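Local atomic coordinates of Ice-binding protein (Colwellia, PDB entry 3WP9), a protein that binds to the surface of ice crystals, inhibits their growth and prevents recrystallization into larger grains, which may protect membranes from freezing injury. Residues L144-L154 against L173-G181; T155-I163 against N215-E223. All blocks are in the same frame, centred on the assembly; numbering follows the deposited sequence.

Contact 1 of 2, residues L144-L154 against L173-G181; sequences LNQANAKRVTL and LGTYASFEG
Gln-146 reaches across to Ser-178 with its amide, NE2 donating to Ser-178 O at 3.1 Å. Its CG lies anti to the backbone N (chi1 -179°) and the chain runs on extended, which carries the amide inward to strand 178-180 of the next coil. Ser-178 O is gripped twice: Gln-146 NE2 comes from one face of its carbonyl plane and Val-152 N, at 2.8 Å, from the other. Gln-146 OE1 is buried without a polar partner and sits at the edge of the Phe-179 ring, 3.5 Å from Phe-179 CD1, amide and ring planes 80° apart. Replacing Gln-146 by alanine is likely to leave Ser-178 O held by Val-152 N alone of these donors and open a gap beside Leu-173, Ala-177 and the Phe-179 ring. These are successive coils of a right-handed beta-helix, parallel at Gln-146 and Leu-173; beyond the corner strands 152-154 and 178-180 run at 57° and share a single bridge, Arg-151 with Ser-178. On that corner Asn-148, in the type II turn from Ala-147 to Lys-150, takes the N-H of Thr-175 on OD1 at 2.9 Å, the donor standing above the carbonyl plane. Gly-174 passes close to this oxygen, where a CB would clash. Inside, Val-152 CG2 and Leu-144 CD2 meet the Phe-179 ring obliquely, from opposite sides of its plane. Val-152 CG1 packs on Glu-180 CB at 3.6 Å. Glu-180 bends at chi2, its OE2 hydrogen-bonded to Asn-198 ND2 and to a water that joins Val-152 O and Ser-178 OG, while OE1 lies 3.5 Å from Leu-154 CD1.

Contact 2 of 2, residues T155-I163 against N215-E223; sequences TGGALAKNI and NAPTEQYEE
Where the beta-helix turns between strands 152-155 and 163-167, the connecting loop with its short 3-10 segment, 160-162, is covered by the C-terminal tail that follows strand 213-215. In Lys-161 the first torsion (chi1 77°) sets CG between the backbone N and the carbonyl carbon, and the rest of the chain runs out extended alongside Thr-218 to Glu-219. There Lys-161 NZ makes a salt bridge to OE1 of Glu-219 at 3.0 Å, on the syn side but 33° out of the carboxylate plane, and also donates to Glu-219 O at 3.2 Å, in the carbonyl plane and on a lone pair. The Glu-219 side chain bends back at chi2 and crosses the lysine at about a right angle. At the base of Lys-161, Pro-217 CB lies 4.0 Å from Lys-161 CB and 4.2 Å from Ala-160 CB. One water accepts from Lys-161 N and donates to Thr-218 O, tying the two backbones together. Leu-159 pushes CD1 to 3.5 Å from Glu-219 O, while its CD2 lies at the edge of the poorly ordered Tyr-221 ring. Here a tail lies against a corner of the right-handed beta-helix of the ice-binding protein family.

Contacts 1 and 2 lie about 16 Å apart, centre to centre, and their segments alternate along the chain: 144-154 runs directly into 155-163, then come 173-181 and finally 215-223. Strand 152-155 spans both, closing the first segment of contact 1 and opening that of contact 2, whose loop then enters strand 163-167 of the large parallel sheet. They also touch, since Ala-160 CB packs 3.2 Å from Glu-180 OE1 and Leu-154 CD2 meets Ile-163 CD1. Contact 1 joins two successive coils; its Tyr-176 lies near Thr-193, an ice-binding position by similarity, whereas contact 2 brings the C-terminal tail onto a turn away from the annotated sites.

Contact 1 of 2, residues L144-L154 against L173-G181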
ATOM      1  N   LEU A 144      -5.443  -5.331   8.900  1.00 12.52           N
ATOM      2  CA  LEU A 144      -5.661  -3.835   8.903  1.00 11.83           C
ATOM      3  C   LEU A 144      -7.009  -3.563   8.200  1.00 12.00           C
ATOM      4  O   LEU A 144      -7.148  -3.891   7.022  1.00 13.35           O
ATOM      5  CB  LEU A 144      -4.518  -3.151   8.242  1.00 12.48           C
ATOM      6  CG  LEU A 144      -4.756  -1.647   8.003  1.00 13.30           C
ATOM      7  CD1 LEU A 144      -5.000  -0.960   9.390  1.00 14.18           C
ATOM      8  CD2 LEU A 144      -3.540  -1.105   7.162  1.00 14.37           C
ATOM      9  N   ASN A 145      -7.952  -2.985   8.954  1.00 14.30           N
ATOM     10  CA  ASN A 145      -9.301  -2.637   8.429  1.00 15.46           C
ATOM     11  C   ASN A 145      -9.519  -1.113   8.532  1.00 15.25           C
ATOM     12  O   ASN A 145      -9.327  -0.557   9.594  1.00 16.05           O
ATOM     13  CB  ASN A 145     -10.418  -3.356   9.173  1.00 16.82           C
ATOM     14  CG  ASN A 145     -10.718  -4.705   8.564  1.00 19.80           C
ATOM     15  OD1 ASN A 145     -11.459  -4.825   7.504  1.00 22.57           O
ATOM     16  ND2 ASN A 145     -10.195  -5.728   9.190  1.00 18.79           N
ATOM     17  N   GLN A 146      -9.910  -0.475   7.422  1.00 13.02           N
ATOM     18  CA  GLN A 146     -10.331   0.953   7.487  1.00 12.71           C
ATOM     19  C   GLN A 146     -11.863   0.967   7.217  1.00 14.49           C
ATOM     20  O   GLN A 146     -12.353   0.408   6.215  1.00 14.56           O
ATOM     21  CB  GLN A 146      -9.589   1.737   6.446  1.00 12.48           C
ATOM     22  CG  GLN A 146      -9.993   3.234   6.512  1.00 13.03           C
ATOM     23  CD  GLN A 146      -9.226   4.048   5.550  1.00 13.47           C
ATOM     24  OE1 GLN A 146      -8.897   3.621   4.431  1.00 14.12           O
ATOM     25  NE2 GLN A 146      -8.908   5.319   5.974  1.00 13.24           N
ATOM     26  N   ALA A 147     -12.588   1.640   8.088  1.00 12.29           N
ATOM     27  CA  ALA A 147     -14.057   1.733   7.978  1.00 13.54           C
ATOM     28  C   ALA A 147     -14.485   2.657   6.829  1.00 12.88           C
ATOM     29  O   ALA A 147     -13.710   3.519   6.341  1.00 13.57           O
ATOM     30  CB  ALA A 147     -14.700   2.171   9.267  1.00 13.37           C
ATOM     31  N   ASN A 148     -15.715   2.381   6.360  1.00 12.56           N
ATOM     32  CA  ASN A 148     -16.285   3.190   5.279  1.00 11.89           C
ATOM     33  C   ASN A 148     -16.268   4.663   5.668  1.00 11.34           C
ATOM     34  O   ASN A 148     -16.529   5.033   6.835  1.00 14.49           O
ATOM     35  CB  ASN A 148     -17.767   2.761   5.057  1.00 11.89           C
ATOM     36  CG  ASN A 148     -17.944   1.341   4.651  1.00 13.95           C
ATOM     37  OD1 ASN A 148     -17.070   0.676   4.111  1.00 14.80           O
ATOM     38  ND2 ASN A 148     -19.133   0.876   4.858  1.00 17.62           N
ATOM     39  N   ALA A 149     -15.927   5.453   4.691  1.00 12.30           N
ATOM     40  CA  ALA A 149     -15.992   6.931   4.806  1.00 14.27           C
ATOM     41  C   ALA A 149     -14.958   7.500   5.741  1.00 15.07           C
ATOM     42  O   ALA A 149     -15.040   8.673   6.124  1.00 16.29           O
ATOM     43  CB  ALA A 149     -17.393   7.388   5.228  1.00 15.83           C
ATOM     44  N   LYS A 150     -13.970   6.677   6.153  1.00 13.34           N
ATOM     45  CA  LYS A 150     -12.935   7.219   7.072  1.00 14.48           C
ATOM     46  C   LYS A 150     -11.648   7.542   6.342  1.00 14.96           C
ATOM     47  O   LYS A 150     -11.453   7.097   5.179  1.00 13.89           O
ATOM     48  CB  LYS A 150     -12.664   6.273   8.282  1.00 14.01           C
ATOM     49  CG  LYS A 150     -13.945   5.959   9.021  1.00 14.20           C
ATOM     50  CD  LYS A 150     -14.708   7.278   9.391  1.00 16.18           C
ATOM     51  CE  LYS A 150     -15.958   7.058  10.259  1.00 18.73           C
ATOM     52  NZ  LYS A 150     -16.647   8.401  10.530  1.00 25.07           N
ATOM     53  N   ARG A 151     -10.744   8.264   7.033  1.00 12.27           N
ATOM     54  CA  ARG A 151      -9.588   8.791   6.387  1.00 12.02           C
ATOM     55  C   ARG A 151      -8.275   8.695   7.172  1.00 12.36           C
ATOM     56  O   ARG A 151      -8.349   8.848   8.393  1.00 15.70           O
ATOM     57  CB  ARG A 151      -9.819  10.324   6.091  1.00 12.76           C
ATOM     58  CG  ARG A 151     -10.940  10.524   5.122  1.00 15.20           C
ATOM     59  CD  ARG A 151     -11.035  11.991   4.635  1.00 14.99           C
ATOM     60  NE  ARG A 151     -12.213  12.165   3.832  1.00 16.39           N
ATOM     61  CZ  ARG A 151     -12.634  13.366   3.413  1.00 20.75           C
ATOM     62  NH1 ARG A 151     -11.953  14.455   3.807  1.00 19.01           N
ATOM     63  NH2 ARG A 151     -13.709  13.469   2.632  1.00 18.00           N
ATOM     64  N   VAL A 152      -7.194   8.442   6.467  1.00 14.07           N
ATOM     65  CA  VAL A 152      -5.867   8.693   7.053  1.00 16.56           C
ATOM     66  C   VAL A 152      -5.534  10.126   6.632  1.00 15.15           C
ATOM     67  O   VAL A 152      -5.522  10.419   5.448  1.00 16.94           O
ATOM     68  CB  VAL A 152      -4.845   7.680   6.496  1.00 16.60           C
ATOM     69  CG1 VAL A 152      -3.417   8.108   6.864  1.00 16.21           C
ATOM     70  CG2 VAL A 152      -5.193   6.268   6.999  1.00 18.14           C
ATOM     71  N   THR A 153      -5.268  10.986   7.624  1.00 17.69           N
ATOM     72  CA  THR A 153      -4.974  12.391   7.365  1.00 18.97           C
ATOM     73  C   THR A 153      -3.529  12.707   7.628  1.00 18.36           C
ATOM     74  O   THR A 153      -2.996  12.194   8.598  1.00 20.50           O
ATOM     75  CB  THR A 153      -5.909  13.190   8.258  1.00 18.09           C
ATOM     76  OG1 THR A 153      -7.242  12.948   7.756  1.00 24.75           O
ATOM     77  CG2 THR A 153      -5.613  14.721   8.292  1.00 24.04           C
ATOM     78  N   LEU A 154      -2.951  13.497   6.757  1.00 18.29           N
ATOM     79  CA  LEU A 154      -1.536  13.935   6.868  1.00 19.13           C
ATOM     80  C   LEU A 154      -1.447  15.422   7.286  1.00 21.38           C
ATOM     81  O   LEU A 154      -2.057  16.304   6.641  1.00 21.13           O
ATOM     82  CB  LEU A 154      -0.802  13.772   5.589  1.00 19.73           C
ATOM     83  CG  LEU A 154      -0.827  12.340   5.004  1.00 20.76           C
ATOM     84  CD1 LEU A 154       0.037  12.318   3.766  1.00 23.34           C
ATOM     85  CD2 LEU A 154      -0.398  11.323   6.064  1.00 23.39           C
ATOM     86  N   LEU A 173      -9.845  -2.004   2.990  1.00 11.59           N
ATOM     87  CA  LEU A 173     -10.311  -0.616   3.148  1.00 12.06           C
ATOM     88  C   LEU A 173     -11.746  -0.564   2.648  1.00 11.76           C
ATOM     89  O   LEU A 173     -12.085  -1.156   1.587  1.00 14.14           O
ATOM     90  CB  LEU A 173      -9.392   0.243   2.267  1.00 11.53           C
ATOM     91  CG  LEU A 173      -7.853   0.063   2.399  1.00 13.85           C
ATOM     92  CD1 LEU A 173      -7.177   1.108   1.519  1.00 14.39           C
ATOM     93  CD2 LEU A 173      -7.463   0.215   3.862  1.00 15.04           C
ATOM     94  N   GLY A 174     -12.567   0.156   3.389  1.00 12.36           N
ATOM     95  CA  GLY A 174     -13.999   0.317   3.162  1.00 11.50           C
ATOM     96  C   GLY A 174     -14.272   1.209   1.942  1.00 10.88           C
ATOM     97  O   GLY A 174     -13.415   1.402   1.080  1.00 13.21           O
ATOM     98  N   THR A 175     -15.535   1.636   1.863  1.00 11.01           N
ATOM     99  CA  THR A 175     -15.957   2.427   0.711  1.00 10.99           C
ATOM    100  C   THR A 175     -15.784   3.926   0.980  1.00 11.47           C
ATOM    101  O   THR A 175     -15.945   4.395   2.082  1.00 13.01           O
ATOM    102  CB  THR A 175     -17.405   2.192   0.386  1.00 11.75           C
ATOM    103  OG1 THR A 175     -18.277   2.418   1.506  1.00 14.26           O
ATOM    104  CG2 THR A 175     -17.634   0.680  -0.147  1.00 12.36           C
ATOM    105  N   TYR A 176     -15.538   4.623  -0.103  1.00 12.95           N
ATOM    106  CA  TYR A 176     -15.489   6.103  -0.076  1.00 13.59           C
ATOM    107  C   TYR A 176     -14.556   6.632   1.037  1.00 11.56           C
ATOM    108  O   TYR A 176     -14.823   7.639   1.704  1.00 14.41           O
ATOM    109  CB  TYR A 176     -16.903   6.667  -0.039  1.00 13.49           C
ATOM    110  CG  TYR A 176     -17.708   6.202  -1.219  1.00 15.35           C
ATOM    111  CD1 TYR A 176     -17.432   6.692  -2.484  1.00 16.76           C
ATOM    112  CD2 TYR A 176     -18.735   5.266  -1.053  1.00 17.33           C
ATOM    113  CE1 TYR A 176     -18.158   6.253  -3.615  1.00 18.32           C
ATOM    114  CE2 TYR A 176     -19.475   4.852  -2.141  1.00 19.40           C
ATOM    115  CZ  TYR A 176     -19.174   5.316  -3.391  1.00 19.45           C
ATOM    116  OH  TYR A 176     -19.940   4.890  -4.437  1.00 22.44           O
ATOM    117  N   ALA A 177     -13.437   5.911   1.241  1.00 11.68           N
ATOM    118  CA  ALA A 177     -12.466   6.257   2.247  1.00 11.70           C
ATOM    119  C   ALA A 177     -11.288   6.868   1.557  1.00 11.98           C
ATOM    120  O   ALA A 177     -11.239   6.985   0.314  1.00 12.48           O
ATOM    121  CB  ALA A 177     -12.045   4.942   3.007  1.00 11.67           C
ATOM    122  N   SER A 178     -10.304   7.286   2.341  1.00 12.92           N
ATOM    123  CA  SER A 178      -9.048   7.818   1.801  1.00 13.21           C
ATOM    124  C   SER A 178      -7.886   7.324   2.677  1.00 12.25           C
ATOM    125  O   SER A 178      -7.974   7.396   3.944  1.00 12.37           O
ATOM    126  CB  SER A 178      -9.111   9.354   1.875  1.00 14.96           C
ATOM    127  OG  SER A 178      -7.986   9.841   1.178  1.00 22.32           O
ATOM    128  N   PHE A 179      -6.939   6.714   1.978  1.00 13.52           N
ATOM    129  CA  PHE A 179      -5.859   6.038   2.668  1.00 13.11           C
ATOM    130  C   PHE A 179      -4.518   6.554   2.148  1.00 13.35           C
ATOM    131  O   PHE A 179      -4.353   6.851   0.941  1.00 14.13           O
ATOM    132  CB  PHE A 179      -6.020   4.490   2.508  1.00 11.87           C
ATOM    133  CG  PHE A 179      -5.041   3.695   3.361  1.00 12.30           C
ATOM    134  CD1 PHE A 179      -5.378   3.288   4.645  1.00 14.06           C
ATOM    135  CD2 PHE A 179      -3.790   3.364   2.813  1.00 14.67           C
ATOM    136  CE1 PHE A 179      -4.456   2.511   5.408  1.00 13.57           C
ATOM    137  CE2 PHE A 179      -2.888   2.620   3.559  1.00 12.86           C
ATOM    138  CZ  PHE A 179      -3.204   2.244   4.860  1.00 14.02           C
ATOM    139  N   GLU A 180      -3.550   6.575   3.070  1.00 16.37           N
ATOM    140  CA  GLU A 180      -2.208   7.080   2.733  1.00 16.84           C
ATOM    141  C   GLU A 180      -1.147   6.102   3.224  1.00 13.97           C
ATOM    142  O   GLU A 180      -1.216   5.648   4.377  1.00 13.92           O
ATOM    143  CB  GLU A 180      -1.959   8.401   3.552  1.00 17.95           C
ATOM    144  CG  GLU A 180      -3.019   9.519   3.321  1.00 18.65           C
ATOM    145  CD  GLU A 180      -2.803  10.249   2.025  1.00 21.83           C
ATOM    146  OE1 GLU A 180      -1.663  10.284   1.474  1.00 24.58           O
ATOM    147  OE2 GLU A 180      -3.793  10.804   1.521  1.00 26.90           O
ATOM    148  N   GLY A 181      -0.187   5.839   2.382  1.00 14.03           N
ATOM    149  CA  GLY A 181       0.981   5.125   2.812  1.00 14.18           C
ATOM    150  C   GLY A 181       1.340   3.901   1.995  1.00 15.51           C
ATOM    151  O   GLY A 181       0.705   3.577   0.995  1.00 15.40           O
TER
HETATM  152  O   HOH W   1     -13.025   9.956   2.314  1.00 20.33           O
HETATM  153  O   HOH W   2      -6.199  10.716   2.865  1.00 28.26           O

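Contact 2 of 2, residues T155-I163 against N215-E223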
ATOM      1  N   THR A 155      -0.720  15.668   8.370  1.00 19.85           N
ATOM      2  CA  THR A 155      -0.425  17.079   8.746  1.00 21.45           C
ATOM      3  C   THR A 155       1.035  17.353   9.081  1.00 25.28           C
ATOM      4  O   THR A 155       1.838  16.434   9.300  1.00 24.27           O
ATOM      5  CB  THR A 155      -1.256  17.490   9.924  1.00 19.30           C
ATOM      6  OG1 THR A 155      -0.922  16.736  11.101  1.00 21.56           O
ATOM      7  CG2 THR A 155      -2.796  17.344   9.607  1.00 22.13           C
ATOM      8  N   GLY A 156       1.370  18.634   9.136  1.00 22.56           N
ATOM      9  CA  GLY A 156       2.757  19.028   9.511  1.00 24.84           C
ATOM     10  C   GLY A 156       3.797  18.965   8.395  1.00 26.82           C
ATOM     11  O   GLY A 156       4.933  19.473   8.559  1.00 29.29           O
ATOM     12  N   GLY A 157       3.471  18.398   7.238  1.00 25.19           N
ATOM     13  CA  GLY A 157       4.460  18.110   6.224  1.00 26.27           C
ATOM     14  C   GLY A 157       4.620  16.585   6.027  1.00 23.46           C
ATOM     15  O   GLY A 157       5.321  16.183   5.109  1.00 26.32           O
ATOM     16  N   ALA A 158       3.964  15.798   6.885  1.00 22.34           N
ATOM     17  CA  ALA A 158       3.977  14.297   6.769  1.00 22.72           C
ATOM     18  C   ALA A 158       3.706  13.911   5.320  1.00 24.75           C
ATOM     19  O   ALA A 158       2.821  14.512   4.674  1.00 25.67           O
ATOM     20  CB  ALA A 158       2.995  13.654   7.712  1.00 19.07           C
ATOM     21  N   LEU A 159       4.524  12.986   4.784  1.00 21.19           N
ATOM     22  CA  LEU A 159       4.354  12.423   3.451  1.00 22.91           C
ATOM     23  C   LEU A 159       3.925  10.935   3.538  1.00 19.69           C
ATOM     24  O   LEU A 159       4.431  10.170   4.341  1.00 21.68           O
ATOM     25  CB  LEU A 159       5.621  12.496   2.601  1.00 26.26           C
ATOM     26  CG  LEU A 159       6.239  13.899   2.368  1.00 27.87           C
ATOM     27  CD1 LEU A 159       7.524  13.751   1.562  1.00 26.07           C
ATOM     28  CD2 LEU A 159       5.283  14.884   1.669  1.00 29.71           C
ATOM     29  N   ALA A 160       2.970  10.594   2.688  1.00 20.78           N
ATOM     30  CA  ALA A 160       2.478   9.194   2.537  1.00 20.07           C
ATOM     31  C   ALA A 160       3.614   8.260   2.176  1.00 21.32           C
ATOM     32  O   ALA A 160       3.651   7.120   2.676  1.00 19.49           O
ATOM     33  CB  ALA A 160       1.375   9.147   1.489  1.00 20.71           C
ATOM     34  N   LYS A 161       4.572   8.715   1.360  1.00 20.15           N
ATOM     35  CA  LYS A 161       5.723   7.818   1.024  1.00 19.57           C
ATOM     36  C   LYS A 161       6.527   7.438   2.290  1.00 19.76           C
ATOM     37  O   LYS A 161       7.336   6.475   2.250  1.00 20.23           O
ATOM     38  CB  LYS A 161       6.632   8.438  -0.045  1.00 22.18           C
ATOM     39  CG  LYS A 161       7.548   9.542   0.509  1.00 24.61           C
ATOM     40  CD  LYS A 161       8.671   9.881  -0.431  1.00 31.01           C
ATOM     41  CE  LYS A 161       9.767  10.593   0.356  1.00 40.97           C
ATOM     42  NZ  LYS A 161      10.736  11.341  -0.516  1.00 47.81           N
ATOM     43  N   ASN A 162       6.355   8.149   3.401  1.00 21.68           N
ATOM     44  CA  ASN A 162       7.061   7.841   4.681  1.00 19.16           C
ATOM     45  C   ASN A 162       6.326   7.102   5.738  1.00 19.53           C
ATOM     46  O   ASN A 162       6.788   6.978   6.874  1.00 20.67           O
ATOM     47  CB  ASN A 162       7.560   9.152   5.299  1.00 22.52           C
ATOM     48  CG  ASN A 162       8.717   9.754   4.501  1.00 25.00           C
ATOM     49  OD1 ASN A 162       9.513   9.043   3.860  1.00 26.26           O
ATOM     50  ND2 ASN A 162       8.813  11.090   4.533  1.00 24.47           N
ATOM     51  N   ILE A 163       5.142   6.583   5.388  1.00 18.81           N
ATOM     52  CA  ILE A 163       4.352   5.862   6.330  1.00 16.22           C
ATOM     53  C   ILE A 163       4.279   4.406   5.775  1.00 18.05           C
ATOM     54  O   ILE A 163       3.876   4.211   4.578  1.00 18.02           O
ATOM     55  CB  ILE A 163       2.911   6.430   6.356  1.00 19.71           C
ATOM     56  CG1 ILE A 163       2.923   7.896   6.895  1.00 19.44           C
ATOM     57  CG2 ILE A 163       2.046   5.525   7.186  1.00 17.40           C
ATOM     58  CD1 ILE A 163       1.569   8.587   6.864  1.00 23.67           C
ATOM     59  N   ASN A 215      -3.121   6.392  -6.385  1.00 17.43           N
ATOM     60  CA  ASN A 215      -2.035   7.300  -6.868  1.00 19.20           C
ATOM     61  C   ASN A 215      -0.690   6.967  -6.253  1.00 17.20           C
ATOM     62  O   ASN A 215      -0.607   6.820  -5.014  1.00 20.33           O
ATOM     63  CB  ASN A 215      -2.347   8.718  -6.423  1.00 17.07           C
ATOM     64  CG  ASN A 215      -3.658   9.267  -6.954  1.00 20.86           C
ATOM     65  OD1 ASN A 215      -3.963   9.112  -8.121  1.00 22.51           O
ATOM     66  ND2 ASN A 215      -4.411   9.934  -6.102  1.00 19.42           N
ATOM     67  N   ALA A 216       0.374   6.899  -7.081  1.00 20.24           N
ATOM     68  CA  ALA A 216       1.695   6.832  -6.469  1.00 21.04           C
ATOM     69  C   ALA A 216       1.875   8.050  -5.524  1.00 21.93           C
ATOM     70  O   ALA A 216       1.319   9.135  -5.773  1.00 24.79           O
ATOM     71  CB  ALA A 216       2.785   6.796  -7.510  1.00 20.12           C
ATOM     72  N   PRO A 217       2.583   7.871  -4.387  1.00 23.82           N
ATOM     73  CA  PRO A 217       2.747   8.943  -3.389  1.00 21.64           C
ATOM     74  C   PRO A 217       3.821   9.928  -3.872  1.00 26.26           C
ATOM     75  O   PRO A 217       4.748   9.565  -4.571  1.00 29.19           O
ATOM     76  CB  PRO A 217       3.207   8.198  -2.133  1.00 19.64           C
ATOM     77  CG  PRO A 217       3.904   6.974  -2.698  1.00 21.69           C
ATOM     78  CD  PRO A 217       3.310   6.632  -4.018  1.00 20.38           C
ATOM     79  N   THR A 218       3.658  11.180  -3.547  1.00 25.33           N
ATOM     80  CA  THR A 218       4.602  12.093  -4.205  1.00 29.36           C
ATOM     81  C   THR A 218       5.889  12.191  -3.407  1.00 29.25           C
ATOM     82  O   THR A 218       5.940  11.863  -2.186  1.00 26.77           O
ATOM     83  CB  THR A 218       4.035  13.476  -4.449  1.00 30.32           C
ATOM     84  OG1 THR A 218       3.551  13.962  -3.201  1.00 33.59           O
ATOM     85  CG2 THR A 218       2.944  13.419  -5.553  1.00 33.31           C
ATOM     86  N   GLU A 219       6.921  12.622  -4.135  1.00 34.15           N
ATOM     87  CA  GLU A 219       8.276  12.764  -3.595  1.00 40.30           C
ATOM     88  C   GLU A 219       8.374  13.934  -2.620  1.00 39.65           C
ATOM     89  O   GLU A 219       9.078  13.852  -1.624  1.00 37.33           O
ATOM     90  CB  GLU A 219       9.306  12.910  -4.732  1.00 40.06           C
ATOM     91  CG  GLU A 219       9.684  11.611  -5.425  1.00 49.79           C
ATOM     92  CD  GLU A 219       9.968  10.470  -4.434  1.00 57.64           C
ATOM     93  OE1 GLU A 219      10.683  10.701  -3.434  1.00 65.25           O
ATOM     94  OE2 GLU A 219       9.469   9.335  -4.644  1.00 57.57           O
ATOM     95  N   GLN A 220       7.679  15.027  -2.919  1.00 42.40           N
ATOM     96  CA  GLN A 220       7.623  16.185  -2.007  1.00 53.13           C
ATOM     97  C   GLN A 220       6.309  16.950  -2.189  1.00 55.43           C
ATOM     98  O   GLN A 220       5.614  16.738  -3.173  1.00 57.25           O
ATOM     99  CB  GLN A 220       8.861  17.092  -2.159  1.00 52.40           C
ATOM    100  CG  GLN A 220       9.303  17.257  -3.603  1.00 51.64           C
ATOM    101  CD  GLN A 220      10.404  18.271  -3.768  1.00 58.60           C
ATOM    102  OE1 GLN A 220      11.236  18.458  -2.881  1.00 62.08           O
ATOM    103  NE2 GLN A 220      10.424  18.933  -4.918  1.00 57.19           N
ATOM    104  N   TYR A 221       6.013  17.849  -1.246  1.00 65.87           N
ATOM    105  CA  TYR A 221       4.673  18.421  -0.978  1.00 77.03           C
ATOM    106  C   TYR A 221       3.685  18.664  -2.151  1.00 82.70           C
ATOM    107  O   TYR A 221       3.680  19.744  -2.755  1.00 82.48           O
ATOM    108  CB  TYR A 221       4.835  19.685  -0.127  1.00 85.24           C
ATOM    109  CG  TYR A 221       3.802  19.823   0.977  1.00 97.67           C
ATOM    110  CD1 TYR A 221       3.570  18.772   1.886  1.00 94.12           C
ATOM    111  CD2 TYR A 221       3.062  21.013   1.128  1.00 97.49           C
ATOM    112  CE1 TYR A 221       2.621  18.901   2.896  1.00 91.91           C
ATOM    113  CE2 TYR A 221       2.115  21.151   2.138  1.00 90.56           C
ATOM    114  CZ  TYR A 221       1.900  20.096   3.014  1.00 89.95           C
ATOM    115  OH  TYR A 221       0.975  20.234   4.012  1.00 80.35           O
ATOM    116  N   GLU A 222       2.833  17.658  -2.424  1.00 87.28           N
ATOM    117  CA  GLU A 222       1.859  17.645  -3.552  1.00 83.46           C
ATOM    118  C   GLU A 222       0.594  16.747  -3.352  1.00 88.84           C
ATOM    119  O   GLU A 222       0.158  16.482  -2.214  1.00 76.51           O
ATOM    120  CB  GLU A 222       2.564  17.266  -4.869  1.00 79.55           C
ATOM    121  CG  GLU A 222       3.488  18.341  -5.423  1.00 81.00           C
ATOM    122  CD  GLU A 222       4.634  17.788  -6.257  1.00 84.28           C
ATOM    123  OE1 GLU A 222       4.733  18.185  -7.438  1.00 80.15           O
ATOM    124  OE2 GLU A 222       5.442  16.971  -5.744  1.00 86.51           O
ATOM    125  N   GLU A 223       0.010  16.326  -4.486  1.00 89.36           N
ATOM    126  CA  GLU A 223      -1.164  15.411  -4.605  1.00 83.45           C
ATOM    127  C   GLU A 223      -2.310  15.468  -3.552  1.00 82.80           C
ATOM    128  O   GLU A 223      -3.268  14.684  -3.653  1.00 78.30           O
ATOM    129  CB  GLU A 223      -0.707  13.945  -4.790  1.00 79.10           C
ATOM    130  CG  GLU A 223      -0.769  13.146  -3.485  1.00 69.19           C
ATOM    131  CD  GLU A 223       0.003  11.829  -3.492  1.00 59.70           C
ATOM    132  OE1 GLU A 223      -0.401  10.917  -4.328  1.00 37.92           O
ATOM    133  OE2 GLU A 223       0.949  11.750  -2.601  1.00 32.65           O
TER
HETATM  134  O   HOH W   3       4.250  10.970  -0.460  1.00 24.63           O